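CocE/NonD family hydrolase (Staphylococcus aureus subsp. aureus COL, PDB 3III) is probably a serine hydrolase of the alpha/beta-hydrolase fold, related to X-Pro dipeptidyl-peptidases and cocaine esterase, whose own substrate is not established. Local coordinates at residues A[98-101]-A[102-105]; A[304-307]-A[308-312]. All coordinates share one frame; numbering follows the deposited sequence.

Interaction 1: A[98-101]-A[102-105]; sequences PTSS and FTPE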
ATOM      1  N   PRO A  98       4.004  19.051  -2.672  1.00 11.49           N
ATOM      2  CA  PRO A  98       4.270  20.311  -1.986  1.00 11.37           C
ATOM      3  C   PRO A  98       4.111  20.184  -0.466  1.00  9.75           C
ATOM      4  O   PRO A  98       3.035  19.808   0.010  1.00  9.10           O
ATOM      5  CB  PRO A  98       3.201  21.219  -2.553  1.00 11.50           C
ATOM      6  CG  PRO A  98       2.060  20.318  -2.855  1.00 12.42           C
ATOM      7  CD  PRO A  98       2.676  19.051  -3.302  1.00 11.85           C
ATOM      8  N   THR A  99       5.171  20.488   0.275  1.00 10.01           N
ATOM      9  CA  THR A  99       5.076  20.472   1.737  1.00 11.41           C
ATOM     10  C   THR A  99       5.941  21.585   2.307  1.00 11.67           C
ATOM     11  O   THR A  99       6.819  22.123   1.600  1.00 10.34           O
ATOM     12  CB  THR A  99       5.491  19.136   2.369  1.00 10.96           C
ATOM     13  OG1 THR A  99       6.927  19.051   2.341  1.00 12.74           O
ATOM     14  CG2 THR A  99       4.891  17.972   1.700  1.00 11.84           C
ATOM     15  N   SER A 100       5.661  21.962   3.563  1.00 11.44           N
ATOM     16  CA  SER A 100       6.587  22.805   4.276  1.00 11.84           C
ATOM     17  C   SER A 100       7.907  22.060   4.569  1.00 11.53           C
ATOM     18  O   SER A 100       8.010  20.840   4.534  1.00 11.02           O
ATOM     19  CB  SER A 100       6.035  23.274   5.591  1.00 11.13           C
ATOM     20  OG  SER A 100       5.962  22.210   6.504  1.00 10.28           O
ATOM     21  N   SER A 101       8.903  22.827   4.955  1.00 13.40           N
ATOM     22  CA  SER A 101      10.198  22.248   5.302  1.00 13.33           C
ATOM     23  C   SER A 101      10.179  21.483   6.648  1.00 13.78           C
ATOM     24  O   SER A 101      11.208  20.898   7.079  1.00 13.20           O
ATOM     25  CB  SER A 101      11.245  23.357   5.227  1.00 14.00           C
ATOM     26  OG  SER A 101      10.919  24.394   6.147  1.00 16.04           O
ATOM     27  N   PHE A 102       9.035  21.487   7.340  1.00 13.61           N
ATOM     28  CA  PHE A 102       8.912  20.829   8.659  1.00 13.38           C
ATOM     29  C   PHE A 102       8.073  19.525   8.551  1.00 13.27           C
ATOM     30  O   PHE A 102       7.395  19.115   9.502  1.00 14.50           O
ATOM     31  CB  PHE A 102       8.302  21.803   9.661  1.00 14.93           C
ATOM     32  CG  PHE A 102       9.249  22.924  10.084  1.00 12.42           C
ATOM     33  CD1 PHE A 102      10.050  22.774  11.186  1.00 15.29           C
ATOM     34  CD2 PHE A 102       9.345  24.084   9.346  1.00 12.66           C
ATOM     35  CE1 PHE A 102      10.919  23.773  11.572  1.00 15.52           C
ATOM     36  CE2 PHE A 102      10.216  25.091   9.722  1.00 14.77           C
ATOM     37  CZ  PHE A 102      11.009  24.940  10.816  1.00 16.00           C
ATOM     38  N   THR A 103       8.111  18.911   7.375  1.00 12.12           N
ATOM     39  CA  THR A 103       7.349  17.723   7.051  1.00 11.75           C
ATOM     40  C   THR A 103       8.290  16.602   6.541  1.00 13.17           C
ATOM     41  O   THR A 103       8.626  16.566   5.370  1.00 11.69           O
ATOM     42  CB  THR A 103       6.339  17.996   5.934  1.00 12.78           C
ATOM     43  OG1 THR A 103       5.582  19.178   6.218  1.00 13.36           O
ATOM     44  CG2 THR A 103       5.401  16.811   5.761  1.00 10.36           C
ATOM     45  N   PRO A 104       8.713  15.690   7.440  1.00 13.55           N
ATOM     46  CA  PRO A 104       9.371  14.486   7.001  1.00 13.95           C
ATOM     47  C   PRO A 104       8.445  13.757   6.039  1.00 14.44           C
ATOM     48  O   PRO A 104       7.227  13.788   6.179  1.00 13.01           O
ATOM     49  CB  PRO A 104       9.592  13.681   8.295  1.00 13.92           C
ATOM     50  CG  PRO A 104       9.555  14.772   9.423  1.00 14.35           C
ATOM     51  CD  PRO A 104       8.517  15.739   8.908  1.00 13.80           C
ATOM     52  N   GLU A 105       9.043  13.079   5.077  1.00 15.07           N
ATOM     53  CA  GLU A 105       8.282  12.490   3.978  1.00 16.26           C
ATOM     54  C   GLU A 105       7.119  11.658   4.456  1.00 14.87           C
ATOM     55  O   GLU A 105       7.267  10.804   5.297  1.00 15.04           O
ATOM     56  CB  GLU A 105       9.214  11.635   3.117  1.00 18.61           C
ATOM     57  CG  GLU A 105      10.103  12.501   2.158  1.00 23.57           C
ATOM     58  CD  GLU A 105      11.457  13.051   2.728  1.00 30.47           C
ATOM     59  OE1 GLU A 105      11.708  13.082   3.979  1.00 28.58           O
ATOM     60  OE2 GLU A 105      12.275  13.457   1.855  1.00 34.18           O
TER
HETATM   61  O   HOH W   1       7.489  15.898   2.990  1.00  2.00           O
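T99 meets T103 where the chain folds back through a type I beta turn running from S100 to T103. Its OG1 lies 3.8 Å from CB of T103, and the two side chains cross at a slant. A water joins the same two residues. It donates to O of T103 at 2.7 Å and is also hydrogen-bonded to OG1 of T99, with the direction of that bond unsettled. S100 is the hub of the turn. Its side chain turns back over its own backbone, with OG between N and the carbonyl carbon (chi1 71°). There OG accepts the N-H of F102 at 3.3 Å, in a fairly straight bond of 155°. This is the pattern of an ST turn, a serine oxygen taking the amide two residues on. The same OG is hydrogen-bonded to D109. OG1 of T103 lies 3.1 Å from OG of S100, near the same carboxylate. The turn itself closes loosely. N of T103 reaches O of S100 at 3.4 Å, a weak bond bent to 128°, and OG1 of T103 adds a second weak bond to that carbonyl. S101 takes the first corner of the turn, F102 the second. OG of S101 approaches the F102 ring obliquely, 3.6 Å from CD2, and is hydrogen-bonded to D29. The loop lies between helices 87-90 and 110-113, within the range of the S15 peptidase family. It packs on strand 22-30, an edge strand of the large mixed sheet: S100 touches V28 and D29, and F102 touches I26 and V28. T99 and T103 instead neighbour Y304, just ahead of helix 306-319.

Interaction 2: A[304-307]-A[308-312]; sequences YARE and NLERQ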
ATOM      1  N   TYR A 304      -0.827  14.755  -0.439  1.00  8.43           N
ATOM      2  CA  TYR A 304      -0.587  16.171  -0.181  1.00  7.67           C
ATOM      3  C   TYR A 304      -1.382  17.082  -1.084  1.00  8.18           C
ATOM      4  O   TYR A 304      -1.353  18.281  -0.903  1.00  8.87           O
ATOM      5  CB  TYR A 304       0.906  16.468  -0.375  1.00  8.29           C
ATOM      6  CG  TYR A 304       1.744  15.924   0.768  1.00  7.14           C
ATOM      7  CD1 TYR A 304       1.559  16.368   2.053  1.00  8.26           C
ATOM      8  CD2 TYR A 304       2.691  14.938   0.541  1.00  8.31           C
ATOM      9  CE1 TYR A 304       2.301  15.829   3.138  1.00  8.08           C
ATOM     10  CE2 TYR A 304       3.455  14.438   1.564  1.00  7.08           C
ATOM     11  CZ  TYR A 304       3.261  14.870   2.868  1.00  9.01           C
ATOM     12  OH  TYR A 304       4.041  14.315   3.855  1.00  8.25           O
ATOM     13  N   ALA A 305      -2.121  16.530  -2.034  1.00  7.86           N
ATOM     14  CA  ALA A 305      -2.950  17.349  -2.913  1.00  8.17           C
ATOM     15  C   ALA A 305      -3.996  18.055  -2.074  1.00  8.05           C
ATOM     16  O   ALA A 305      -4.591  17.461  -1.150  1.00  9.52           O
ATOM     17  CB  ALA A 305      -3.684  16.458  -3.968  1.00  7.12           C
ATOM     18  N   ARG A 306      -4.254  19.315  -2.389  1.00  7.91           N
ATOM     19  CA  ARG A 306      -5.160  20.122  -1.571  1.00  8.48           C
ATOM     20  C   ARG A 306      -6.554  19.459  -1.391  1.00  8.26           C
ATOM     21  O   ARG A 306      -7.080  19.474  -0.289  1.00  6.48           O
ATOM     22  CB  ARG A 306      -5.300  21.537  -2.137  1.00  8.23           C
ATOM     23  CG  ARG A 306      -6.155  22.530  -1.266  1.00  6.76           C
ATOM     24  CD  ARG A 306      -5.547  22.726   0.127  1.00  6.95           C
ATOM     25  NE  ARG A 306      -6.187  23.796   0.877  1.00  7.74           N
ATOM     26  CZ  ARG A 306      -5.941  25.094   0.715  1.00  8.56           C
ATOM     27  NH1 ARG A 306      -6.598  25.990   1.494  1.00  9.32           N
ATOM     28  NH2 ARG A 306      -5.038  25.504  -0.175  1.00 10.24           N
ATOM     29  N   GLU A 307      -7.155  18.882  -2.444  1.00  8.62           N
ATOM     30  CA  GLU A 307      -8.457  18.267  -2.232  1.00  9.68           C
ATOM     31  C   GLU A 307      -8.417  17.142  -1.223  1.00  9.20           C
ATOM     32  O   GLU A 307      -9.418  16.946  -0.535  1.00  9.44           O
ATOM     33  CB  GLU A 307      -9.122  17.770  -3.524  1.00 10.77           C
ATOM     34  CG  GLU A 307      -8.394  16.738  -4.224  1.00 16.30           C
ATOM     35  CD  GLU A 307      -9.215  16.187  -5.426  1.00 23.00           C
ATOM     36  OE1 GLU A 307     -10.100  16.883  -5.938  1.00 16.45           O
ATOM     37  OE2 GLU A 307      -8.933  15.049  -5.831  1.00 28.28           O
ATOM     38  N   ASN A 308      -7.290  16.391  -1.147  1.00  8.72           N
ATOM     39  CA  ASN A 308      -7.216  15.283  -0.189  1.00  7.06           C
ATOM     40  C   ASN A 308      -6.866  15.739   1.200  1.00  7.90           C
ATOM     41  O   ASN A 308      -7.327  15.137   2.204  1.00  6.90           O
ATOM     42  CB  ASN A 308      -6.306  14.158  -0.751  1.00  8.13           C
ATOM     43  CG  ASN A 308      -6.955  13.462  -1.954  1.00 10.35           C
ATOM     44  OD1 ASN A 308      -8.177  13.330  -1.992  1.00 12.41           O
ATOM     45  ND2 ASN A 308      -6.166  13.118  -2.968  1.00  6.78           N
ATOM     46  N   LEU A 309      -6.112  16.845   1.312  1.00  7.94           N
ATOM     47  CA  LEU A 309      -5.930  17.465   2.640  1.00  7.08           C
ATOM     48  C   LEU A 309      -7.285  17.954   3.154  1.00  7.88           C
ATOM     49  O   LEU A 309      -7.578  17.855   4.323  1.00  7.94           O
ATOM     50  CB  LEU A 309      -4.889  18.602   2.597  1.00  8.07           C
ATOM     51  CG  LEU A 309      -3.467  18.185   2.248  1.00  8.51           C
ATOM     52  CD1 LEU A 309      -2.518  19.441   2.188  1.00  7.95           C
ATOM     53  CD2 LEU A 309      -2.963  17.186   3.248  1.00  9.21           C
ATOM     54  N   GLU A 310      -8.131  18.519   2.275  1.00  7.04           N
ATOM     55  CA  GLU A 310      -9.386  19.033   2.732  1.00  7.04           C
ATOM     56  C   GLU A 310     -10.305  17.847   3.147  1.00  6.23           C
ATOM     57  O   GLU A 310     -11.085  17.964   4.099  1.00  5.90           O
ATOM     58  CB  GLU A 310     -10.076  19.937   1.689  1.00  7.20           C
ATOM     59  CG  GLU A 310      -9.393  21.235   1.287  1.00  7.72           C
ATOM     60  CD  GLU A 310      -9.426  22.259   2.395  1.00 11.52           C
ATOM     61  OE1 GLU A 310     -10.443  22.292   3.144  1.00  8.28           O
ATOM     62  OE2 GLU A 310      -8.443  22.996   2.510  1.00 11.41           O
ATOM     63  N   ARG A 311     -10.178  16.719   2.463  1.00  7.58           N
ATOM     64  CA  ARG A 311     -10.967  15.514   2.795  1.00  8.87           C
ATOM     65  C   ARG A 311     -10.551  14.987   4.178  1.00  7.90           C
ATOM     66  O   ARG A 311     -11.411  14.708   5.045  1.00  9.16           O
ATOM     67  CB  ARG A 311     -10.772  14.468   1.681  1.00 10.85           C
ATOM     68  CG  ARG A 311     -11.480  13.110   1.898  1.00 13.51           C
ATOM     69  CD  ARG A 311     -10.909  12.004   1.017  1.00 19.42           C
ATOM     70  NE  ARG A 311     -10.520  12.468  -0.296  1.00 21.96           N
ATOM     71  CZ  ARG A 311     -11.352  12.621  -1.321  1.00 22.72           C
ATOM     72  NH1 ARG A 311     -12.622  12.323  -1.134  1.00 24.29           N
ATOM     73  NH2 ARG A 311     -10.903  13.121  -2.511  1.00 16.00           N
ATOM     74  N   GLN A 312      -9.252  14.873   4.371  1.00  8.73           N
ATOM     75  CA  GLN A 312      -8.656  14.460   5.680  1.00  8.20           C
ATOM     76  C   GLN A 312      -9.150  15.365   6.790  1.00  8.33           C
ATOM     77  O   GLN A 312      -9.507  14.897   7.874  1.00  8.08           O
ATOM     78  CB  GLN A 312      -7.130  14.490   5.656  1.00  7.61           C
ATOM     79  CG  GLN A 312      -6.403  13.495   4.718  1.00  7.26           C
ATOM     80  CD  GLN A 312      -4.928  13.867   4.527  1.00  9.81           C
ATOM     81  OE1 GLN A 312      -4.222  14.186   5.490  1.00  8.58           O
ATOM     82  NE2 GLN A 312      -4.450  13.780   3.299  1.00  8.52           N
TER
HETATM   83  O   HOH W   2      -8.170  25.362   3.749  1.00 10.78           O
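R306 and E310 form an i to i+4 salt bridge at the N-terminal end of helix 306-319, with A305 at the N-cap position. The two side chains slant across each other. The R306 chain leaves with CG anti to the backbone N (chi1 -175°). Both chains bend at chi2, and NE meets the carboxylate. NE donates to OE2 of E310 at 2.9 Å, nearly straight at 166°. The oxygen lies at the edge of the guanidinium, in its plane, and uses its anti lone pair, while the two flat groups are turned 39° apart. A water closes the ring by accepting from NH1 of R306 and donating to OE2 of E310. The E307 and N308 side chains lie side by side, pointing the same way. The carboxylate of E307 lies 4.3 Å (OE2) from NH2 of R311, too far for a salt bridge but probably still a favourable pair. R311 also makes a cation-pi contact with Y293. CD1 of L309 lies 3.5 Å from O of Y304, a van der Waals contact. The backbone follows helical spacing, with N of L309 bonded to O of A305 at 3.0 Å. R311 grips N308 side-on: NE at 3.0 Å and NH2 at 2.8 Å both reach the single oxygen OD1.

Interactions 1 and 2 lie about 200 residues apart in sequence, but their centres are about 15 Å apart and they touch through Y304. CG2 of T99 meets the Y304 ring at CE1, 3.7 Å away, while CG2 of T103 lies 3.4 Å from OH of Y304. Interaction 1 is mostly buried in an irregular loop, so hydroxyls, backbone amides and aspartates do the bonding. Interaction 2 is partly exposed on a regular helix. It relies on one i to i+4 salt bridge and an arginine-asparagine grip, on top of helical backbone bonds. Both reach the region of helix 110-113: the loop leads into it, Y304 bonds to S107 just before it, and L309 packs on F112.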